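Local coordinates for L-glyceraldehyde 3-phosphate reductase (Clostridium beijerinckii, PDB 6HG6), which binds NADPH in a TIM barrel of the aldo-keto reductase family and probably uses it to reduce aldehydes such as furfural, at residues S16-S21 against E291-L296; S21-P26 against P188-Q193. One frame throughout, in Å; residues are numbered along the deposited sequence.

Interaction 1: S16-S21 against E291-L296; sequences SKCGES and EVTSVL. With NDP (NADPH dihydro-nicotinamide-adenine-dinucleotide phosphate), chain B.
T293 meets the backbone of S16, K17 and C18 at the N-terminal end of a TIM barrel. The first segment belongs to the N-terminal beta hairpin that closes this end of the barrel in aldo-keto reductases. The second leads into barrel strand 294-297. The tight part is one methyl group. T293 CG2 lies 3.4 Å from K17 O and 3.5 Å from S16 O, and it also rests on the CA of C18. CG2 stands anti to the backbone N of T293, with OG1 anti to the carbonyl carbon (chi1 -47°). This sends the methyl toward the hairpin and leaves the hydroxyl to a different set of partners. T293 OG1 is hydrogen-bonded to I219 N of the neighbouring strand 218-222. The second segment runs on to L296, whose CG lies 3.4 Å from O4D of the NADPH ribose.

The looser part is wet. One water joins S16 OG to T293 O, at 2.7 Å from the first and 2.6 Å from the second. K17 turns its CB away from T293, and its side chain is exposed. Beyond it the chain reverses in a type II' turn from C18 to S21, closed by S21 N to C18 O at 3.2 Å. G19 has positive phi (58°) at the second position of this turn. A second water accepts from G19 N at 3.2 Å and is hydrogen-bonded to T293 OG1 at 2.6 Å.

Interaction 2: S21-P26 against P188-Q193; sequences SGLKLP and PFVINQ. With NDP (NADPH dihydro-nicotinamide-adenine-dinucleotide phosphate), chain B.
S21 packs on V190 with its polar end as well as its CB, and its hydroxyl is held at the same time in an ST turn. S21 OG accepts from L23 N at 2.9 Å, with a nearly straight N-H...O angle of 167°, while staying 3.8 Å from V190 CG1. OG is anti to the backbone N of S21 (chi1 174°), which brings it beside the carbonyl carbon and close to the N-H of L23. The turn leads into strand 24-26 of the N-terminal hairpin, which plugs the N-terminal end of the TIM barrel beside strand 189-195. That barrel strand runs on to the cofactor, where the amide end of Q193 lies against the nicotinamide of NADPH, near both C2N and O7N.

The rest of the contact is apolar. V190 uses both methyls. Its CG1 lies 3.7 Å from S21 CB, and its CG2 lies 4.1 Å from L23 CD2. The L23 and V190 side chains cross at about a right angle. Y164 of strand 162-168 touches both of them. Deeper in, L93 of strand 93-98 packs on L25. There L25 and I191 reach toward each other tip to tip, with L25 CD1 4.0 Å from I191 CD1.

In the fold
From the N terminus, the chain leaves strand 15-17, turns through S21, a residue shared by the two interactions, and returns antiparallel as strand 24-26. S16 N and L25 O link the two hairpin strands. The chain then enters the barrel at strand 28-31. Interaction 2 closes a loop of 161 residues at strand 189-195, the sixth of the barrel. Interaction 1 closes a longer loop at T293, just before strand 294-297, the eighth, and so encloses interaction 2. One hairpin is thus tied to strand 189-195 and to the entry of strand 294-297. C18 SG packs on L25 CG, and S294 OG probably bonds P26 O. Farther along the same barrel strands, L296 and Q193 touch each other beside NADPH.

Interaction 1: S16-S21 against E291-L296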
loop_
_atom_site.group_PDB
_atom_site.type_symbol
_atom_site.label_atom_id
_atom_site.label_comp_id
_atom_site.label_asym_id
_atom_site.label_seq_id
_atom_site.Cartn_x
_atom_site.Cartn_y
_atom_site.Cartn_z
ATOM N N SER A 16 -3.265 2.171 13.180
ATOM C CA SER A 16 -4.729 2.250 12.984
ATOM C C SER A 16 -5.281 0.870 12.682
ATOM O O SER A 16 -4.697 0.144 11.872
ATOM C CB SER A 16 -5.065 3.247 11.892
ATOM O OG SER A 16 -4.725 4.565 12.336
ATOM N N LYS A 17 -6.427 0.582 13.283
ATOM C CA LYS A 17 -7.141 -0.663 12.995
ATOM C C LYS A 17 -7.553 -0.703 11.521
ATOM O O LYS A 17 -7.986 0.320 10.960
ATOM C CB LYS A 17 -8.414 -0.769 13.813
ATOM C CG LYS A 17 -8.210 -0.848 15.308
ATOM C CD LYS A 17 -9.474 -0.711 16.086
ATOM C CE LYS A 17 -10.538 -1.710 15.710
ATOM N NZ LYS A 17 -11.724 -1.551 16.599
ATOM N N CYS A 18 -7.429 -1.868 10.955
ATOM C CA CYS A 18 -7.885 -2.214 9.593
ATOM C C CYS A 18 -9.398 -2.364 9.633
ATOM O O CYS A 18 -9.858 -3.491 9.765
ATOM C CB CYS A 18 -7.338 -3.541 9.136
ATOM S SG CYS A 18 -5.677 -3.331 8.509
ATOM N N GLY A 19 -10.131 -1.252 9.526
ATOM C CA GLY A 19 -11.579 -1.274 9.739
ATOM C C GLY A 19 -11.888 -1.798 11.141
ATOM O O GLY A 19 -11.334 -1.248 12.105
ATOM N N GLU A 20 -12.691 -2.853 11.260
ATOM C CA GLU A 20 -13.151 -3.369 12.575
ATOM C C GLU A 20 -12.081 -4.274 13.212
ATOM O O GLU A 20 -12.102 -4.433 14.420
ATOM C CB GLU A 20 -14.525 -4.012 12.381
ATOM C CG GLU A 20 -15.572 -2.919 12.134
ATOM C CD GLU A 20 -17.015 -3.313 11.836
ATOM O OE1 GLU A 20 -17.237 -4.459 11.399
ATOM O OE2 GLU A 20 -17.935 -2.449 12.033
ATOM N N SER A 21 -11.113 -4.737 12.459
ATOM C CA SER A 21 -10.088 -5.719 12.893
ATOM C C SER A 21 -9.152 -5.198 13.985
ATOM O O SER A 21 -8.839 -3.971 14.039
ATOM C CB SER A 21 -9.317 -6.149 11.679
ATOM O OG SER A 21 -8.246 -6.988 12.041
ATOM N N GLU A 291 -11.725 6.185 7.584
ATOM C CA GLU A 291 -11.880 4.917 6.833
ATOM C C GLU A 291 -10.611 4.620 6.025
ATOM O O GLU A 291 -10.440 3.487 5.584
ATOM C CB GLU A 291 -13.116 4.868 5.944
ATOM C CG GLU A 291 -13.204 5.973 4.904
ATOM C CD GLU A 291 -13.929 7.225 5.350
ATOM O OE1 GLU A 291 -13.794 7.664 6.562
ATOM O OE2 GLU A 291 -14.657 7.774 4.470
ATOM N N VAL A 292 -9.702 5.573 5.861
ATOM C CA VAL A 292 -8.408 5.256 5.195
ATOM C C VAL A 292 -7.447 4.870 6.315
ATOM O O VAL A 292 -7.169 5.689 7.188
ATOM C CB VAL A 292 -7.878 6.404 4.325
ATOM C CG1 VAL A 292 -6.502 6.053 3.781
ATOM C CG2 VAL A 292 -8.861 6.668 3.195
ATOM N N THR A 293 -7.033 3.631 6.324
ATOM C CA THR A 293 -6.222 3.082 7.441
ATOM C C THR A 293 -4.770 3.565 7.363
ATOM O O THR A 293 -4.209 4.021 8.360
ATOM C CB THR A 293 -6.238 1.561 7.394
ATOM O OG1 THR A 293 -7.580 1.103 7.212
ATOM C CG2 THR A 293 -5.592 0.976 8.635
ATOM N N SER A 294 -4.208 3.542 6.175
ATOM C CA SER A 294 -2.765 3.762 5.960
ATOM C C SER A 294 -2.524 4.312 4.568
ATOM O O SER A 294 -3.350 4.121 3.658
ATOM C CB SER A 294 -2.031 2.432 6.092
ATOM O OG SER A 294 -0.626 2.578 6.084
ATOM N N VAL A 295 -1.430 5.022 4.443
ATOM C CA VAL A 295 -0.982 5.463 3.093
ATOM C C VAL A 295 0.327 4.725 2.797
ATOM O O VAL A 295 1.257 4.706 3.651
ATOM C CB VAL A 295 -0.839 6.982 2.998
ATOM C CG1 VAL A 295 0.165 7.512 3.999
ATOM C CG2 VAL A 295 -0.474 7.391 1.578
ATOM N N LEU A 296 0.387 4.192 1.592
ATOM C CA LEU A 296 1.523 3.388 1.142
ATOM C C LEU A 296 2.461 4.273 0.343
ATOM O O LEU A 296 2.022 4.883 -0.669
ATOM C CB LEU A 296 0.808 2.254 0.402
ATOM C CG LEU A 296 1.564 1.017 0.050
ATOM C CD1 LEU A 296 2.515 0.527 1.121
ATOM C CD2 LEU A 296 0.564 -0.019 -0.376
HETATM P PA NDP B . 4.164 7.424 -3.879
HETATM O O1A NDP B . 3.005 8.034 -4.595
HETATM O O2A NDP B . 4.429 7.583 -2.416
HETATM O O5B NDP B . 5.519 7.722 -4.693
HETATM C C5B NDP B . 6.785 7.239 -4.169
HETATM C C4B NDP B . 7.916 7.961 -4.853
HETATM O O4B NDP B . 7.720 9.386 -4.666
HETATM C C3B NDP B . 9.333 7.679 -4.332
HETATM O O3B NDP B . 9.960 6.564 -4.962
HETATM C C2B NDP B . 10.038 8.984 -4.679
HETATM O O2B NDP B . 10.343 8.939 -6.069
HETATM C C1B NDP B . 8.951 10.019 -4.413
HETATM N N9A NDP B . 8.891 10.539 -3.052
HETATM C C8A NDP B . 8.556 9.855 -1.909
HETATM N N7A NDP B . 8.533 10.608 -0.837
HETATM C C5A NDP B . 8.871 11.872 -1.300
HETATM C C6A NDP B . 9.016 13.113 -0.649
HETATM N N6A NDP B . 8.831 13.285 0.657
HETATM N N1A NDP B . 9.354 14.186 -1.410
HETATM C C2A NDP B . 9.538 14.004 -2.725
HETATM N N3A NDP B . 9.421 12.889 -3.444
HETATM C C4A NDP B . 9.081 11.845 -2.666
HETATM O O3 NDP B . 4.033 5.820 -4.037
HETATM P PN NDP B . 4.220 4.773 -5.233
HETATM O O1N NDP B . 5.675 4.452 -5.313
HETATM O O2N NDP B . 3.483 5.205 -6.460
HETATM O O5D NDP B . 3.440 3.506 -4.612
HETATM C C5D NDP B . 3.715 3.156 -3.231
HETATM C C4D NDP B . 3.426 1.688 -3.025
HETATM O O4D NDP B . 2.037 1.435 -3.303
HETATM C C3D NDP B . 4.146 0.712 -3.952
HETATM O O3D NDP B . 5.490 0.523 -3.533
HETATM C C2D NDP B . 3.253 -0.523 -3.784
HETATM O O2D NDP B . 3.562 -1.186 -2.586
HETATM C C1D NDP B . 1.857 0.090 -3.719
HETATM N N1N NDP B . 1.172 0.076 -5.037
HETATM C C2N NDP B . 0.094 -0.754 -5.234
HETATM C C3N NDP B . -0.409 -1.023 -6.477
HETATM C C7N NDP B . -1.589 -1.950 -6.606
HETATM O O7N NDP B . -2.033 -2.558 -5.613
HETATM N N7N NDP B . -2.103 -2.103 -7.825
HETATM C C4N NDP B . 0.259 -0.360 -7.652
HETATM C C5N NDP B . 1.268 0.664 -7.308
HETATM C C6N NDP B . 1.616 0.891 -6.061
HETATM P P2B NDP B . 11.671 9.719 -6.560
HETATM O O1X NDP B . 12.736 9.817 -5.487
HETATM O O2X NDP B . 12.148 8.912 -7.758
HETATM O O3X NDP B . 11.113 11.079 -6.952
HETATM O O HOH W 1 -5.255 5.817 9.993
HETATM O O HOH W 2 -9.580 1.777 8.798
#

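Interaction 2: S21-P26 against P188-Q193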
loop_
_atom_site.group_PDB
_atom_site.type_symbol
_atom_site.label_atom_id
_atom_site.label_comp_id
_atom_site.label_asym_id
_atom_site.label_seq_id
_atom_site.Cartn_x
_atom_site.Cartn_y
_atom_site.Cartn_z
ATOM N N SER A 21 -11.113 -4.737 12.459
ATOM C CA SER A 21 -10.088 -5.719 12.893
ATOM C C SER A 21 -9.152 -5.198 13.985
ATOM O O SER A 21 -8.839 -3.971 14.039
ATOM C CB SER A 21 -9.317 -6.149 11.679
ATOM O OG SER A 21 -8.246 -6.988 12.041
ATOM N N GLY A 22 -8.596 -6.132 14.759
ATOM C CA GLY A 22 -7.534 -5.840 15.727
ATOM C C GLY A 22 -6.186 -5.706 15.031
ATOM O O GLY A 22 -5.225 -5.336 15.694
ATOM N N LEU A 23 -6.119 -6.003 13.731
ATOM C CA LEU A 23 -4.877 -5.838 12.956
ATOM C C LEU A 23 -4.672 -4.333 12.748
ATOM O O LEU A 23 -5.528 -3.698 12.121
ATOM C CB LEU A 23 -5.001 -6.577 11.638
ATOM C CG LEU A 23 -3.697 -6.564 10.844
ATOM C CD1 LEU A 23 -2.667 -7.398 11.609
ATOM C CD2 LEU A 23 -3.852 -7.050 9.411
ATOM N N LYS A 24 -3.544 -3.810 13.187
ATOM C CA LYS A 24 -3.257 -2.378 13.004
ATOM C C LYS A 24 -2.138 -2.193 12.005
ATOM O O LYS A 24 -1.148 -2.966 12.013
ATOM C CB LYS A 24 -2.905 -1.739 14.335
ATOM C CG LYS A 24 -4.004 -1.807 15.374
ATOM C CD LYS A 24 -3.597 -0.948 16.555
ATOM C CE LYS A 24 -4.634 -0.978 17.635
ATOM N NZ LYS A 24 -4.315 -0.029 18.721
ATOM N N LEU A 25 -2.333 -1.221 11.118
ATOM C CA LEU A 25 -1.282 -0.823 10.179
ATOM C C LEU A 25 -0.667 0.464 10.735
ATOM O O LEU A 25 -1.348 1.288 11.350
ATOM C CB LEU A 25 -1.859 -0.524 8.793
ATOM C CG LEU A 25 -2.638 -1.628 8.105
ATOM C CD1 LEU A 25 -2.980 -1.228 6.675
ATOM C CD2 LEU A 25 -1.861 -2.921 8.118
ATOM N N PRO A 26 0.626 0.717 10.464
ATOM C CA PRO A 26 1.200 2.038 10.711
ATOM C C PRO A 26 0.454 2.992 9.759
ATOM O O PRO A 26 0.093 2.579 8.656
ATOM C CB PRO A 26 2.650 1.912 10.218
ATOM C CG PRO A 26 2.557 0.830 9.125
ATOM C CD PRO A 26 1.539 -0.142 9.693
ATOM N N PRO A 188 -10.828 -14.543 7.207
ATOM C CA PRO A 188 -10.475 -13.173 7.589
ATOM C C PRO A 188 -10.163 -12.330 6.353
ATOM O O PRO A 188 -9.302 -12.669 5.583
ATOM C CB PRO A 188 -9.222 -13.322 8.459
ATOM C CG PRO A 188 -9.320 -14.761 9.006
ATOM C CD PRO A 188 -10.038 -15.553 7.933
ATOM N N PHE A 189 -10.852 -11.216 6.221
ATOM C CA PHE A 189 -10.737 -10.302 5.072
ATOM C C PHE A 189 -10.783 -8.906 5.695
ATOM O O PHE A 189 -11.819 -8.566 6.248
ATOM C CB PHE A 189 -11.867 -10.557 4.071
ATOM C CG PHE A 189 -12.002 -9.442 3.065
ATOM C CD1 PHE A 189 -10.884 -8.832 2.534
ATOM C CD2 PHE A 189 -13.236 -8.981 2.660
ATOM C CE1 PHE A 189 -10.999 -7.741 1.669
ATOM C CE2 PHE A 189 -13.363 -7.931 1.754
ATOM C CZ PHE A 189 -12.244 -7.296 1.277
ATOM N N VAL A 190 -9.693 -8.175 5.662
ATOM C CA VAL A 190 -9.674 -6.948 6.487
ATOM C C VAL A 190 -9.239 -5.723 5.707
ATOM O O VAL A 190 -9.279 -4.619 6.334
ATOM C CB VAL A 190 -8.762 -7.155 7.717
ATOM C CG1 VAL A 190 -9.256 -8.292 8.609
ATOM C CG2 VAL A 190 -7.321 -7.338 7.285
ATOM N N ILE A 191 -8.793 -5.851 4.472
ATOM C CA ILE A 191 -8.091 -4.701 3.845
ATOM C C ILE A 191 -8.335 -4.621 2.340
ATOM O O ILE A 191 -8.240 -5.631 1.631
ATOM C CB ILE A 191 -6.582 -4.743 4.182
ATOM C CG1 ILE A 191 -5.832 -3.444 3.840
ATOM C CG2 ILE A 191 -5.913 -5.933 3.514
ATOM C CD1 ILE A 191 -6.291 -2.260 4.606
ATOM N N ASN A 192 -8.586 -3.400 1.883
ATOM C CA ASN A 192 -8.615 -3.031 0.448
ATOM C C ASN A 192 -7.386 -2.168 0.170
ATOM O O ASN A 192 -7.117 -1.251 0.966
ATOM C CB ASN A 192 -9.828 -2.187 0.131
ATOM C CG ASN A 192 -11.096 -2.969 0.242
ATOM O OD1 ASN A 192 -11.452 -3.602 -0.737
ATOM N ND2 ASN A 192 -11.769 -2.871 1.396
ATOM N N GLN A 193 -6.702 -2.407 -0.934
ATOM C CA GLN A 193 -5.576 -1.573 -1.385
ATOM C C GLN A 193 -5.991 -0.908 -2.689
ATOM O O GLN A 193 -6.238 -1.602 -3.670
ATOM C CB GLN A 193 -4.278 -2.347 -1.522
ATOM C CG GLN A 193 -3.141 -1.474 -2.000
ATOM C CD GLN A 193 -1.814 -2.174 -1.864
ATOM O OE1 GLN A 193 -1.538 -2.857 -0.869
ATOM N NE2 GLN A 193 -1.012 -2.006 -2.881
HETATM P PA NDP B . 4.164 7.424 -3.879
HETATM O O1A NDP B . 3.005 8.034 -4.595
HETATM O O2A NDP B . 4.429 7.583 -2.416
HETATM O O5B NDP B . 5.519 7.722 -4.693
HETATM C C5B NDP B . 6.785 7.239 -4.169
HETATM C C4B NDP B . 7.916 7.961 -4.853
HETATM O O4B NDP B . 7.720 9.386 -4.666
HETATM C C3B NDP B . 9.333 7.679 -4.332
HETATM O O3B NDP B . 9.960 6.564 -4.962
HETATM C C2B NDP B . 10.038 8.984 -4.679
HETATM O O2B NDP B . 10.343 8.939 -6.069
HETATM C C1B NDP B . 8.951 10.019 -4.413
HETATM N N9A NDP B . 8.891 10.539 -3.052
HETATM C C8A NDP B . 8.556 9.855 -1.909
HETATM N N7A NDP B . 8.533 10.608 -0.837
HETATM C C5A NDP B . 8.871 11.872 -1.300
HETATM C C6A NDP B . 9.016 13.113 -0.649
HETATM N N6A NDP B . 8.831 13.285 0.657
HETATM N N1A NDP B . 9.354 14.186 -1.410
HETATM C C2A NDP B . 9.538 14.004 -2.725
HETATM N N3A NDP B . 9.421 12.889 -3.444
HETATM C C4A NDP B . 9.081 11.845 -2.666
HETATM O O3 NDP B . 4.033 5.820 -4.037
HETATM P PN NDP B . 4.220 4.773 -5.233
HETATM O O1N NDP B . 5.675 4.452 -5.313
HETATM O O2N NDP B . 3.483 5.205 -6.460
HETATM O O5D NDP B . 3.440 3.506 -4.612
HETATM C C5D NDP B . 3.715 3.156 -3.231
HETATM C C4D NDP B . 3.426 1.688 -3.025
HETATM O O4D NDP B . 2.037 1.435 -3.303
HETATM C C3D NDP B . 4.146 0.712 -3.952
HETATM O O3D NDP B . 5.490 0.523 -3.533
HETATM C C2D NDP B . 3.253 -0.523 -3.784
HETATM O O2D NDP B . 3.562 -1.186 -2.586
HETATM C C1D NDP B . 1.857 0.090 -3.719
HETATM N N1N NDP B . 1.172 0.076 -5.037
HETATM C C2N NDP B . 0.094 -0.754 -5.234
HETATM C C3N NDP B . -0.409 -1.023 -6.477
HETATM C C7N NDP B . -1.589 -1.950 -6.606
HETATM O O7N NDP B . -2.033 -2.558 -5.613
HETATM N N7N NDP B . -2.103 -2.103 -7.825
HETATM C C4N NDP B . 0.259 -0.360 -7.652
HETATM C C5N NDP B . 1.268 0.664 -7.308
HETATM C C6N NDP B . 1.616 0.891 -6.061
HETATM P P2B NDP B . 11.671 9.719 -6.560
HETATM O O1X NDP B . 12.736 9.817 -5.487
HETATM O O2X NDP B . 12.148 8.912 -7.758
HETATM O O3X NDP B . 11.113 11.079 -6.952
#